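Side-chain contacts in gingipain R2 Pro-Domain (PDB 4IEF), which is the propeptide of an arginine-specific cysteine protease of Porphyromonas gingivalis and probably keeps the enzyme latent until it is processed: residues S136-L141 and R145-N150; L154-N157 and T162-I165; R17-E22 and K27-M32; I98-G103 and Q120-D125. All blocks are in the same frame, centred on the assembly; numbering follows the deposited sequence.

Interaction 1 (S136-L141 and R145-N150); sequences SDPFIL and RGQVVN. With CA (calcium ion), chain K.
Gln147 reaches across from its strand to Ser136. From CB outward, Gln147 CG lies anti to the backbone N (chi1 -155°) and packs 3.2 Å from Ser136 O. CD then passes the ring of Pro138, which takes the same course beside it. At the tip, Gln147 NE2 donates to Ser136 O over 2.8 Å, with the acceptor close to the amide plane and the donor nearly along the C=O axis. Ser136 is gripped twice more: its N donates to Val148 O, and Ser136 OG accepts from Asn150 ND2 at 3.2 Å. ND2 also bonds Thr134 OG1, and Asn150 OD1 is held by Ser70 OG and a basic side chain of another protein chain.

Phe139 and Gly146 form the antiparallel hydrogen-bonded pair of this beta hairpin. The Phe139 ring lies flat on the glycine backbone, with Gly146 CA 3.9 Å from the ring centroid and 14° off its normal, a CH-pi contact. On the face carrying Ile140, Pro138 CB covers one side of the Arg145 guanidinium, whose nitrogens donate to the carbonyls of Ser76, Arg79, Gln181 and Asn182. Water bridges Asp137 O and Val148 N.

Near the turn joining the strands, Ile140 O binds the calcium ion 2.5 Å away, and another protein chain supplies acidic side-chain and backbone ligands. Strand 144-157 lies between strand 133-141 and strand 69-74, the latter held by backbone bonds of Gln147 with Leu73 and Val149 with Arg71.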
loop_
_atom_site.group_PDB
_atom_site.type_symbol
_atom_site.label_atom_id
_atom_site.label_comp_id
_atom_site.label_asym_id
_atom_site.label_seq_id
_atom_site.Cartn_x
_atom_site.Cartn_y
_atom_site.Cartn_z
ATOM N N SER A 136 21.534 -1.993 -1.046
ATOM C CA SER A 136 20.677 -3.121 -0.703
ATOM C C SER A 136 20.567 -4.022 -1.947
ATOM O O SER A 136 21.033 -3.627 -3.015
ATOM C CB SER A 136 19.314 -2.641 -0.210
ATOM O OG SER A 136 19.421 -2.095 1.097
ATOM N N ASP A 137 19.995 -5.235 -1.813
ATOM C CA ASP A 137 19.857 -6.187 -2.917
ATOM C C ASP A 137 19.028 -5.607 -4.074
ATOM O O ASP A 137 17.995 -4.987 -3.817
ATOM C CB ASP A 137 19.224 -7.500 -2.423
ATOM C CG ASP A 137 20.136 -8.342 -1.548
ATOM O OD1 ASP A 137 21.371 -8.231 -1.692
ATOM O OD2 ASP A 137 19.615 -9.145 -0.755
ATOM N N PRO A 138 19.471 -5.773 -5.345
ATOM C CA PRO A 138 18.699 -5.205 -6.471
ATOM C C PRO A 138 17.334 -5.863 -6.651
ATOM O O PRO A 138 17.161 -7.051 -6.364
ATOM C CB PRO A 138 19.587 -5.456 -7.689
ATOM C CG PRO A 138 20.479 -6.582 -7.285
ATOM C CD PRO A 138 20.692 -6.463 -5.813
ATOM N N PHE A 139 16.363 -5.071 -7.111
ATOM C CA PHE A 139 14.996 -5.533 -7.314
ATOM C C PHE A 139 14.489 -5.132 -8.691
ATOM O O PHE A 139 15.061 -4.248 -9.325
ATOM C CB PHE A 139 14.075 -4.963 -6.212
ATOM C CG PHE A 139 13.932 -3.457 -6.175
ATOM C CD1 PHE A 139 12.921 -2.821 -6.884
ATOM C CD2 PHE A 139 14.771 -2.679 -5.380
ATOM C CE1 PHE A 139 12.774 -1.429 -6.829
ATOM C CE2 PHE A 139 14.623 -1.286 -5.326
ATOM C CZ PHE A 139 13.628 -0.671 -6.051
ATOM N N ILE A 140 13.393 -5.756 -9.138
ATOM C CA ILE A 140 12.748 -5.386 -10.384
ATOM C C ILE A 140 11.322 -4.950 -10.047
ATOM O O ILE A 140 10.569 -5.697 -9.416
ATOM C CB ILE A 140 12.808 -6.483 -11.488
ATOM C CG1 ILE A 140 14.289 -6.802 -11.882
ATOM C CG2 ILE A 140 11.993 -6.048 -12.725
ATOM C CD1 ILE A 140 14.521 -8.177 -12.537
ATOM N N LEU A 141 10.979 -3.712 -10.433
ATOM C CA LEU A 141 9.645 -3.154 -10.282
ATOM C C LEU A 141 9.084 -3.005 -11.685
ATOM O O LEU A 141 9.360 -2.019 -12.368
ATOM C CB LEU A 141 9.641 -1.828 -9.481
ATOM C CG LEU A 141 8.290 -1.096 -9.330
ATOM C CD1 LEU A 141 7.221 -1.996 -8.704
ATOM C CD2 LEU A 141 8.456 0.184 -8.532
ATOM N N ARG A 145 14.678 -1.967 -13.194
ATOM C CA ARG A 145 15.555 -2.602 -12.212
ATOM C C ARG A 145 15.996 -1.505 -11.257
ATOM O O ARG A 145 16.512 -0.476 -11.692
ATOM C CB ARG A 145 16.754 -3.328 -12.870
ATOM C CG ARG A 145 17.562 -4.197 -11.888
ATOM C CD ARG A 145 18.540 -5.106 -12.597
ATOM N NE ARG A 145 19.447 -5.809 -11.682
ATOM C CZ ARG A 145 20.692 -5.428 -11.404
ATOM N NH1 ARG A 145 21.188 -4.316 -11.932
ATOM N NH2 ARG A 145 21.445 -6.148 -10.585
ATOM N N GLY A 146 15.716 -1.699 -9.978
ATOM C CA GLY A 146 16.044 -0.731 -8.943
ATOM C C GLY A 146 17.003 -1.254 -7.898
ATOM O O GLY A 146 17.196 -2.471 -7.763
ATOM N N GLN A 147 17.610 -0.324 -7.155
ATOM C CA GLN A 147 18.525 -0.625 -6.060
ATOM C C GLN A 147 18.504 0.525 -5.049
ATOM O O GLN A 147 18.487 1.697 -5.436
ATOM C CB GLN A 147 19.950 -0.918 -6.558
ATOM C CG GLN A 147 20.729 -1.787 -5.571
ATOM C CD GLN A 147 21.956 -2.452 -6.135
ATOM O OE1 GLN A 147 22.317 -2.280 -7.296
ATOM N NE2 GLN A 147 22.630 -3.239 -5.311
ATOM N N VAL A 148 18.490 0.178 -3.754
ATOM C CA VAL A 148 18.445 1.160 -2.672
ATOM C C VAL A 148 19.859 1.464 -2.171
ATOM O O VAL A 148 20.620 0.544 -1.861
ATOM C CB VAL A 148 17.512 0.699 -1.520
ATOM C CG1 VAL A 148 17.528 1.691 -0.354
ATOM C CG2 VAL A 148 16.084 0.485 -2.023
ATOM N N VAL A 149 20.198 2.765 -2.103
ATOM C CA VAL A 149 21.465 3.243 -1.551
ATOM C C VAL A 149 21.199 3.671 -0.082
ATOM O O VAL A 149 20.212 4.357 0.195
ATOM C CB VAL A 149 22.169 4.345 -2.413
ATOM C CG1 VAL A 149 21.338 5.624 -2.536
ATOM C CG2 VAL A 149 23.573 4.649 -1.888
ATOM N N ASN A 150 22.046 3.213 0.849
ATOM C CA ASN A 150 21.916 3.536 2.274
ATOM C C ASN A 150 23.077 4.391 2.769
ATOM O O ASN A 150 24.244 4.039 2.578
ATOM C CB ASN A 150 21.832 2.257 3.120
ATOM C CG ASN A 150 20.960 1.198 2.500
ATOM O OD1 ASN A 150 19.752 1.386 2.332
ATOM N ND2 ASN A 150 21.571 0.106 2.058
HETATM CA CA CA K . 9.095 -7.608 -8.727
HETATM O O HOH W 1 17.525 -2.168 -2.900
HETATM O O HOH W 2 8.754 -9.835 -7.476
#

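Interaction 2 (L154-N157 and T162-I165); sequences LQYN and TLRI
Leu163 CD1 packs 3.8 Å from Tyr156 CB in the apolar centre of a beta hairpin, whose antiparallel strands run at 166° to each other. On the same face, Leu154 and Ile165 run alongside each other in the same direction, with Leu154 CD2 4.0 Å from Ile165 CG1. Tyr156 has CG anti to its own N (chi1 177°), which carries the ring past Thr162 O and brings Leu163 CB to the ring edge, near its plane. The phenol then reaches beyond the hairpin to donate to Val96 O.

Outward from this layer, the hydrogen-bonded pair Gln155 and Arg164 is closed by two nearly straight bonds; Arg164 N to Gln155 O measures 2.8 Å. Gln155 CB meets Arg164 CB at 4.2 Å on the opposite face, after which the polar ends diverge. Gln155 bends at chi2 toward the carbonyls of Ala152 and Glu131 and the N of Gly130, whereas Arg164 extends to a salt bridge with Glu92 and a cation-pi contact with Phe127.

Toward the turn the pairing becomes uneven. Asn157 N donates to Thr162 O at 3.0 Å, but the return bond, from Thr162 N to Asn157 O, is weak at 3.4 Å with an N-H...O angle of 137°.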
loop_
_atom_site.group_PDB
_atom_site.type_symbol
_atom_site.label_atom_id
_atom_site.label_comp_id
_atom_site.label_asym_id
_atom_site.label_seq_id
_atom_site.Cartn_x
_atom_site.Cartn_y
_atom_site.Cartn_z
ATOM N N LEU A 154 26.121 8.063 11.050
ATOM C CA LEU A 154 26.449 7.987 12.463
ATOM C C LEU A 154 27.319 6.748 12.702
ATOM O O LEU A 154 26.853 5.613 12.581
ATOM C CB LEU A 154 25.174 7.995 13.336
ATOM C CG LEU A 154 24.277 9.244 13.226
ATOM C CD1 LEU A 154 22.961 9.022 13.906
ATOM C CD2 LEU A 154 24.957 10.487 13.806
ATOM N N GLN A 155 28.610 6.991 12.960
ATOM C CA GLN A 155 29.621 5.961 13.199
ATOM C C GLN A 155 30.072 6.075 14.655
ATOM O O GLN A 155 30.445 7.159 15.100
ATOM C CB GLN A 155 30.789 6.085 12.207
ATOM C CG GLN A 155 30.376 6.039 10.724
ATOM C CD GLN A 155 29.961 4.676 10.215
ATOM O OE1 GLN A 155 30.559 3.647 10.546
ATOM N NE2 GLN A 155 28.957 4.646 9.346
ATOM N N TYR A 156 29.960 4.983 15.418
ATOM C CA TYR A 156 30.247 5.011 16.846
ATOM C C TYR A 156 31.167 3.893 17.282
ATOM O O TYR A 156 30.912 2.714 17.005
ATOM C CB TYR A 156 28.918 4.949 17.637
ATOM C CG TYR A 156 29.041 4.909 19.147
ATOM C CD1 TYR A 156 29.451 6.030 19.864
ATOM C CD2 TYR A 156 28.669 3.777 19.867
ATOM C CE1 TYR A 156 29.534 6.009 21.255
ATOM C CE2 TYR A 156 28.743 3.744 21.259
ATOM C CZ TYR A 156 29.175 4.864 21.949
ATOM O OH TYR A 156 29.241 4.830 23.324
ATOM N N ASN A 157 32.238 4.288 17.981
ATOM C CA ASN A 157 33.204 3.390 18.591
ATOM C C ASN A 157 32.772 3.221 20.054
ATOM O O ASN A 157 32.811 4.199 20.802
ATOM C CB ASN A 157 34.638 3.926 18.452
ATOM C CG ASN A 157 35.721 2.944 18.861
ATOM O OD1 ASN A 157 35.653 2.275 19.904
ATOM N ND2 ASN A 157 36.769 2.855 18.056
ATOM N N THR A 162 33.373 7.491 21.206
ATOM C CA THR A 162 33.462 8.544 20.206
ATOM C C THR A 162 32.416 8.319 19.111
ATOM O O THR A 162 32.331 7.237 18.511
ATOM C CB THR A 162 34.893 8.640 19.648
ATOM O OG1 THR A 162 35.798 8.883 20.734
ATOM C CG2 THR A 162 35.047 9.742 18.613
ATOM N N LEU A 163 31.619 9.366 18.866
ATOM C CA LEU A 163 30.614 9.367 17.825
ATOM C C LEU A 163 31.025 10.325 16.713
ATOM O O LEU A 163 31.335 11.488 16.976
ATOM C CB LEU A 163 29.228 9.744 18.381
ATOM C CG LEU A 163 28.074 9.818 17.360
ATOM C CD1 LEU A 163 27.520 8.428 17.025
ATOM C CD2 LEU A 163 26.970 10.711 17.866
ATOM N N ARG A 164 31.023 9.822 15.477
ATOM C CA ARG A 164 31.313 10.594 14.273
ATOM C C ARG A 164 29.991 10.935 13.589
ATOM O O ARG A 164 29.219 10.034 13.257
ATOM C CB ARG A 164 32.255 9.825 13.335
ATOM C CG ARG A 164 33.683 9.781 13.841
ATOM C CD ARG A 164 34.571 8.949 12.940
ATOM N NE ARG A 164 35.947 8.910 13.437
ATOM C CZ ARG A 164 36.923 8.190 12.890
ATOM N NH1 ARG A 164 36.683 7.437 11.822
ATOM N NH2 ARG A 164 38.143 8.215 13.407
ATOM N N ILE A 165 29.706 12.238 13.456
ATOM C CA ILE A 165 28.487 12.746 12.835
ATOM C C ILE A 165 28.834 13.254 11.441
ATOM O O ILE A 165 29.470 14.297 11.313
ATOM C CB ILE A 165 27.800 13.842 13.709
ATOM C CG1 ILE A 165 27.415 13.295 15.107
ATOM C CG2 ILE A 165 26.574 14.442 12.983
ATOM C CD1 ILE A 165 27.414 14.324 16.241
#

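Interaction 3 (R17-E22 and K27-M32); sequences RLLSAE and KVQFRM
Gln29 NE2 stands over the centre of one face of the Arg17 guanidinium, 3.2 Å from Arg17 CZ. Their planes are turned 53° apart, so this is no parallel stack, and the facing nitrogens are all donors: no hydrogen bond joins the groups. The same NE2 also lies above the Arg31 guanidinium, there offset toward its rim. Arg17 NH1 comes within 3.6 Å of Arg31 NH1, the two guanidinium planes standing 79° apart. Arg17 reaches this place because CG sits between the backbone N and carbonyl carbon (chi1 65°) and the chain then runs extended beside Gln29.

Leu19 lies slantwise against Gln29, its CG 3.8 Å from Gln29 CB. Ser20 CB meets Lys27 CB at 3.8 Å.

Strands 17-22 and 25-31 form an antiparallel beta hairpin, whose second strand pairs on its far side with strand 162-176 (Val28 with Val171, Phe30 with Ile169). Arg17 and Gln29 exchange two hydrogen bonds, but Leu19 and Ser20 both face Lys27 in a classic beta bulge: Lys27 O accepts from Leu19 N at 2.8 Å and weakly from Ser20 N, while Lys27 N donates to Ser20 O.

Two like charges thus come close, with one amide nitrogen against a face of each. As modelled, that donor offers the cations no acceptor, so the contact is one of packing; Arg31 NE forms a salt bridge with Glu168, which would probably partly offset the charge.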
loop_
_atom_site.group_PDB
_atom_site.type_symbol
_atom_site.label_atom_id
_atom_site.label_comp_id
_atom_site.label_asym_id
_atom_site.label_seq_id
_atom_site.Cartn_x
_atom_site.Cartn_y
_atom_site.Cartn_z
ATOM N N ARG A 17 19.493 15.325 -1.888
ATOM C CA ARG A 17 19.221 15.710 -3.277
ATOM C C ARG A 17 20.095 14.970 -4.294
ATOM O O ARG A 17 21.234 14.606 -3.996
ATOM C CB ARG A 17 19.354 17.237 -3.478
ATOM C CG ARG A 17 20.749 17.846 -3.275
ATOM C CD ARG A 17 20.769 19.278 -3.788
ATOM N NE ARG A 17 22.112 19.864 -3.792
ATOM C CZ ARG A 17 22.513 20.841 -2.983
ATOM N NH1 ARG A 17 21.685 21.343 -2.074
ATOM N NH2 ARG A 17 23.751 21.311 -3.063
ATOM N N LEU A 18 19.532 14.760 -5.503
ATOM C CA LEU A 18 20.188 14.131 -6.643
ATOM C C LEU A 18 21.054 15.187 -7.328
ATOM O O LEU A 18 20.518 16.139 -7.895
ATOM C CB LEU A 18 19.128 13.535 -7.605
ATOM C CG LEU A 18 19.632 12.889 -8.897
ATOM C CD1 LEU A 18 20.150 11.476 -8.653
ATOM C CD2 LEU A 18 18.537 12.870 -9.945
ATOM N N LEU A 19 22.384 15.047 -7.231
ATOM C CA LEU A 19 23.324 16.001 -7.833
ATOM C C LEU A 19 23.465 15.770 -9.332
ATOM O O LEU A 19 23.427 16.734 -10.094
ATOM C CB LEU A 19 24.712 15.960 -7.162
ATOM C CG LEU A 19 24.814 16.437 -5.705
ATOM C CD1 LEU A 19 26.237 16.325 -5.208
ATOM C CD2 LEU A 19 24.374 17.885 -5.543
ATOM N N SER A 20 23.639 14.502 -9.750
ATOM C CA SER A 20 23.799 14.117 -11.157
ATOM C C SER A 20 23.129 12.774 -11.453
ATOM O O SER A 20 23.015 11.927 -10.563
ATOM C CB SER A 20 25.279 14.037 -11.533
ATOM O OG SER A 20 25.973 15.244 -11.264
ATOM N N ALA A 21 22.699 12.588 -12.715
ATOM C CA ALA A 21 22.080 11.366 -13.223
ATOM C C ALA A 21 22.312 11.257 -14.730
ATOM O O ALA A 21 21.838 12.092 -15.504
ATOM C CB ALA A 21 20.592 11.332 -12.895
ATOM N N GLU A 22 23.118 10.264 -15.119
ATOM C CA GLU A 22 23.483 9.947 -16.501
ATOM C C GLU A 22 23.282 8.454 -16.689
ATOM O O GLU A 22 23.908 7.669 -15.979
ATOM C CB GLU A 22 24.935 10.376 -16.797
ATOM C CG GLU A 22 25.091 11.852 -17.123
ATOM C CD GLU A 22 25.082 12.171 -18.606
ATOM O OE1 GLU A 22 26.178 12.389 -19.171
ATOM O OE2 GLU A 22 23.983 12.199 -19.206
ATOM N N LYS A 27 24.540 10.416 -8.822
ATOM C CA LYS A 27 25.287 11.109 -7.772
ATOM C C LYS A 27 24.276 11.633 -6.757
ATOM O O LYS A 27 23.452 12.491 -7.092
ATOM C CB LYS A 27 26.153 12.232 -8.360
ATOM C CG LYS A 27 27.467 12.451 -7.629
ATOM C CD LYS A 27 28.334 13.467 -8.367
ATOM C CE LYS A 27 29.393 14.063 -7.481
ATOM N NZ LYS A 27 30.098 15.182 -8.157
ATOM N N VAL A 28 24.278 11.051 -5.545
ATOM C CA VAL A 28 23.312 11.398 -4.502
ATOM C C VAL A 28 24.042 12.053 -3.323
ATOM O O VAL A 28 25.043 11.528 -2.824
ATOM C CB VAL A 28 22.449 10.178 -4.051
ATOM C CG1 VAL A 28 21.372 10.593 -3.045
ATOM C CG2 VAL A 28 21.809 9.467 -5.245
ATOM N N GLN A 29 23.520 13.206 -2.886
ATOM C CA GLN A 29 24.037 13.953 -1.757
ATOM C C GLN A 29 23.131 13.785 -0.543
ATOM O O GLN A 29 21.915 13.964 -0.626
ATOM C CB GLN A 29 24.187 15.446 -2.114
ATOM C CG GLN A 29 24.384 16.372 -0.905
ATOM C CD GLN A 29 24.552 17.815 -1.291
ATOM O OE1 GLN A 29 25.556 18.208 -1.883
ATOM N NE2 GLN A 29 23.572 18.640 -0.950
ATOM N N PHE A 30 23.743 13.445 0.585
ATOM C CA PHE A 30 23.088 13.374 1.881
ATOM C C PHE A 30 23.616 14.517 2.721
ATOM O O PHE A 30 24.826 14.783 2.715
ATOM C CB PHE A 30 23.331 12.025 2.593
ATOM C CG PHE A 30 23.034 12.067 4.078
ATOM C CD1 PHE A 30 24.012 12.458 4.992
ATOM C CD2 PHE A 30 21.761 11.768 4.559
ATOM C CE1 PHE A 30 23.714 12.574 6.355
ATOM C CE2 PHE A 30 21.475 11.847 5.932
ATOM C CZ PHE A 30 22.451 12.249 6.817
ATOM N N ARG A 31 22.727 15.157 3.476
ATOM C CA ARG A 31 23.095 16.181 4.438
ATOM C C ARG A 31 22.307 15.929 5.714
ATOM O O ARG A 31 21.116 15.609 5.649
ATOM C CB ARG A 31 22.890 17.594 3.886
ATOM C CG ARG A 31 24.076 18.094 3.070
ATOM C CD ARG A 31 23.792 19.434 2.427
ATOM N NE ARG A 31 24.985 19.979 1.782
ATOM C CZ ARG A 31 24.999 21.065 1.015
ATOM N NH1 ARG A 31 23.875 21.727 0.769
ATOM N NH2 ARG A 31 26.133 21.489 0.478
ATOM N N MET A 32 22.997 15.991 6.870
ATOM C CA MET A 32 22.389 15.761 8.182
ATOM C C MET A 32 21.326 16.831 8.467
ATOM O O MET A 32 21.589 18.025 8.320
ATOM C CB MET A 32 23.457 15.735 9.293
ATOM C CG MET A 32 22.897 15.378 10.676
ATOM S SD MET A 32 22.061 13.767 10.745
ATOM C CE MET A 32 23.479 12.689 10.950
#

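Interaction 4 (I98-G103 and Q120-D125); sequences IAPSKG and QSYNED
Tyr122 points its ring at the chain of 98-100 from a short 3-10 segment, and three features fix its orientation. First, the hydroxyl donates to Ile98 O over 2.7 Å, and that oxygen sits at the ring edge, near the ring plane. The donor stands 49° out of the carbonyl plane, so it comes from above the C=O group and misses the lone-pair directions. Second, Pro100 CB packs obliquely against the ring flank, 3.8 Å from Tyr122 CE1. Third, the side chain sets off with CG beside the backbone N (chi1 -88°), directing the ring toward the opposing loop. Ile98 itself offers mainly its carbonyl: its CG2 comes no nearer than 4.4 Å to Tyr122 OH, and the side chain leads off toward Phe37 and Pro50.

Each segment is braced internally. Asn123 N donates to Gln120 O at 3.0 Å within the 3-10 turn that carries Tyr122. Beyond Pro100, Ser101 OG accepts from Gly103 N at 3.1 Å, an ST turn, and OG is also bonded to Ser59 O. The buried phenol therefore joins two parts of one long loop through a single hydrogen bond and a small apolar patch.

Tyr118 meets the Tyr122 ring edge-to-face and also touches Pro100, while Pro64 packs on Tyr122. The loop itself connects strand 79-93 to strand 133-141, and Ala99 rests against strands 36-42 and 45-51 of the small two-stranded sheet.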
loop_
_atom_site.group_PDB
_atom_site.type_symbol
_atom_site.label_atom_id
_atom_site.label_comp_id
_atom_site.label_asym_id
_atom_site.label_seq_id
_atom_site.Cartn_x
_atom_site.Cartn_y
_atom_site.Cartn_z
ATOM N N ILE A 98 25.999 5.808 23.353
ATOM C CA ILE A 98 24.914 5.537 22.405
ATOM C C ILE A 98 24.179 4.298 22.894
ATOM O O ILE A 98 24.820 3.300 23.241
ATOM C CB ILE A 98 25.420 5.398 20.938
ATOM C CG1 ILE A 98 26.005 6.733 20.401
ATOM C CG2 ILE A 98 24.353 4.812 19.978
ATOM C CD1 ILE A 98 25.026 7.944 20.211
ATOM N N ALA A 99 22.832 4.377 22.937
ATOM C CA ALA A 99 21.953 3.297 23.381
ATOM C C ALA A 99 22.041 2.068 22.462
ATOM O O ALA A 99 22.169 2.227 21.245
ATOM C CB ALA A 99 20.521 3.794 23.448
ATOM N N PRO A 100 21.967 0.835 23.022
ATOM C CA PRO A 100 22.019 -0.357 22.168
ATOM C C PRO A 100 20.657 -0.640 21.535
ATOM O O PRO A 100 19.614 -0.332 22.119
ATOM C CB PRO A 100 22.445 -1.457 23.138
ATOM C CG PRO A 100 21.902 -1.023 24.448
ATOM C CD PRO A 100 21.798 0.472 24.445
ATOM N N SER A 101 20.662 -1.216 20.332
ATOM C CA SER A 101 19.420 -1.516 19.631
ATOM C C SER A 101 18.642 -2.646 20.295
ATOM O O SER A 101 19.231 -3.605 20.793
ATOM C CB SER A 101 19.692 -1.858 18.175
ATOM O OG SER A 101 18.481 -2.060 17.467
ATOM N N LYS A 102 17.313 -2.504 20.311
ATOM C CA LYS A 102 16.381 -3.507 20.824
ATOM C C LYS A 102 16.068 -4.525 19.716
ATOM O O LYS A 102 15.440 -5.555 19.975
ATOM C CB LYS A 102 15.084 -2.839 21.315
ATOM C CG LYS A 102 15.234 -2.042 22.597
ATOM C CD LYS A 102 13.881 -1.535 23.065
ATOM C CE LYS A 102 14.029 -0.604 24.239
ATOM N NZ LYS A 102 12.710 -0.180 24.781
ATOM N N GLY A 103 16.519 -4.215 18.502
ATOM C CA GLY A 103 16.309 -5.037 17.318
ATOM C C GLY A 103 14.887 -4.922 16.817
ATOM O O GLY A 103 14.188 -3.949 17.130
ATOM N N GLN A 120 27.961 -7.924 22.878
ATOM C CA GLN A 120 29.416 -8.092 22.897
ATOM C C GLN A 120 30.133 -7.045 22.026
ATOM O O GLN A 120 31.301 -6.739 22.283
ATOM C CB GLN A 120 29.794 -9.513 22.441
ATOM C CG GLN A 120 30.657 -10.282 23.452
ATOM C CD GLN A 120 32.070 -9.738 23.579
ATOM O OE1 GLN A 120 32.486 -9.259 24.643
ATOM N NE2 GLN A 120 32.860 -9.848 22.518
ATOM N N SER A 121 29.422 -6.480 21.018
ATOM C CA SER A 121 29.922 -5.450 20.108
ATOM C C SER A 121 30.414 -4.190 20.863
ATOM O O SER A 121 31.252 -3.456 20.331
ATOM C CB SER A 121 28.835 -5.072 19.105
ATOM O OG SER A 121 27.675 -4.546 19.729
ATOM N N TYR A 122 29.914 -3.969 22.113
ATOM C CA TYR A 122 30.274 -2.834 22.979
ATOM C C TYR A 122 31.663 -2.997 23.650
ATOM O O TYR A 122 32.125 -2.080 24.339
ATOM C CB TYR A 122 29.183 -2.561 24.030
ATOM C CG TYR A 122 28.126 -1.610 23.512
ATOM C CD1 TYR A 122 27.079 -2.068 22.715
ATOM C CD2 TYR A 122 28.215 -0.240 23.748
ATOM C CE1 TYR A 122 26.143 -1.189 22.174
ATOM C CE2 TYR A 122 27.285 0.650 23.212
ATOM C CZ TYR A 122 26.242 0.166 22.437
ATOM O OH TYR A 122 25.300 1.020 21.932
ATOM N N ASN A 123 32.340 -4.130 23.412
ATOM C CA ASN A 123 33.691 -4.381 23.919
ATOM C C ASN A 123 34.714 -4.340 22.766
ATOM O O ASN A 123 35.910 -4.489 23.011
ATOM C CB ASN A 123 33.755 -5.730 24.661
ATOM C CG ASN A 123 32.814 -5.856 25.842
ATOM O OD1 ASN A 123 33.037 -5.311 26.932
ATOM N ND2 ASN A 123 31.769 -6.642 25.674
ATOM N N GLU A 124 34.245 -4.101 21.521
ATOM C CA GLU A 124 35.073 -4.065 20.309
ATOM C C GLU A 124 35.534 -2.637 19.986
ATOM O O GLU A 124 34.706 -1.739 19.812
ATOM C CB GLU A 124 34.306 -4.675 19.119
ATOM C CG GLU A 124 34.146 -6.184 19.211
ATOM C CD GLU A 124 32.993 -6.782 18.431
ATOM O OE1 GLU A 124 32.304 -7.667 18.989
ATOM O OE2 GLU A 124 32.786 -6.386 17.261
ATOM N N ASP A 125 36.863 -2.433 19.940
ATOM C CA ASP A 125 37.485 -1.139 19.667
ATOM C C ASP A 125 37.569 -0.885 18.148
ATOM O O ASP A 125 38.624 -1.057 17.529
ATOM C CB ASP A 125 38.872 -1.050 20.337
ATOM C CG ASP A 125 39.546 0.318 20.308
ATOM O OD1 ASP A 125 38.863 1.321 19.980
ATOM O OD2 ASP A 125 40.744 0.392 20.652
#

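Overall arrangement
Along the chain the contacts come in the order 3, 4, 1, 2, each closing before the next opens. Interactions 1, 2 and 3 are hairpins of one antiparallel sheet: 1 and 2 share strand 144-157 with centres about 27 Å apart, on opposite sides of the chain's centre, while strand 162-176 in 2 neighbours strand 25-31 in 3. Met32 CE links 3 to 2 by packing 3.9 Å from Leu154 CD2. Interaction 4 belongs to the loops, about 12 Å between centres from interaction 2, where Tyr122 CE2 lies 3.9 Å from Tyr156 CE2. One sheet thus connects the calcium-bearing interface with another protein chain, at interaction 1, to the loop-covered far end.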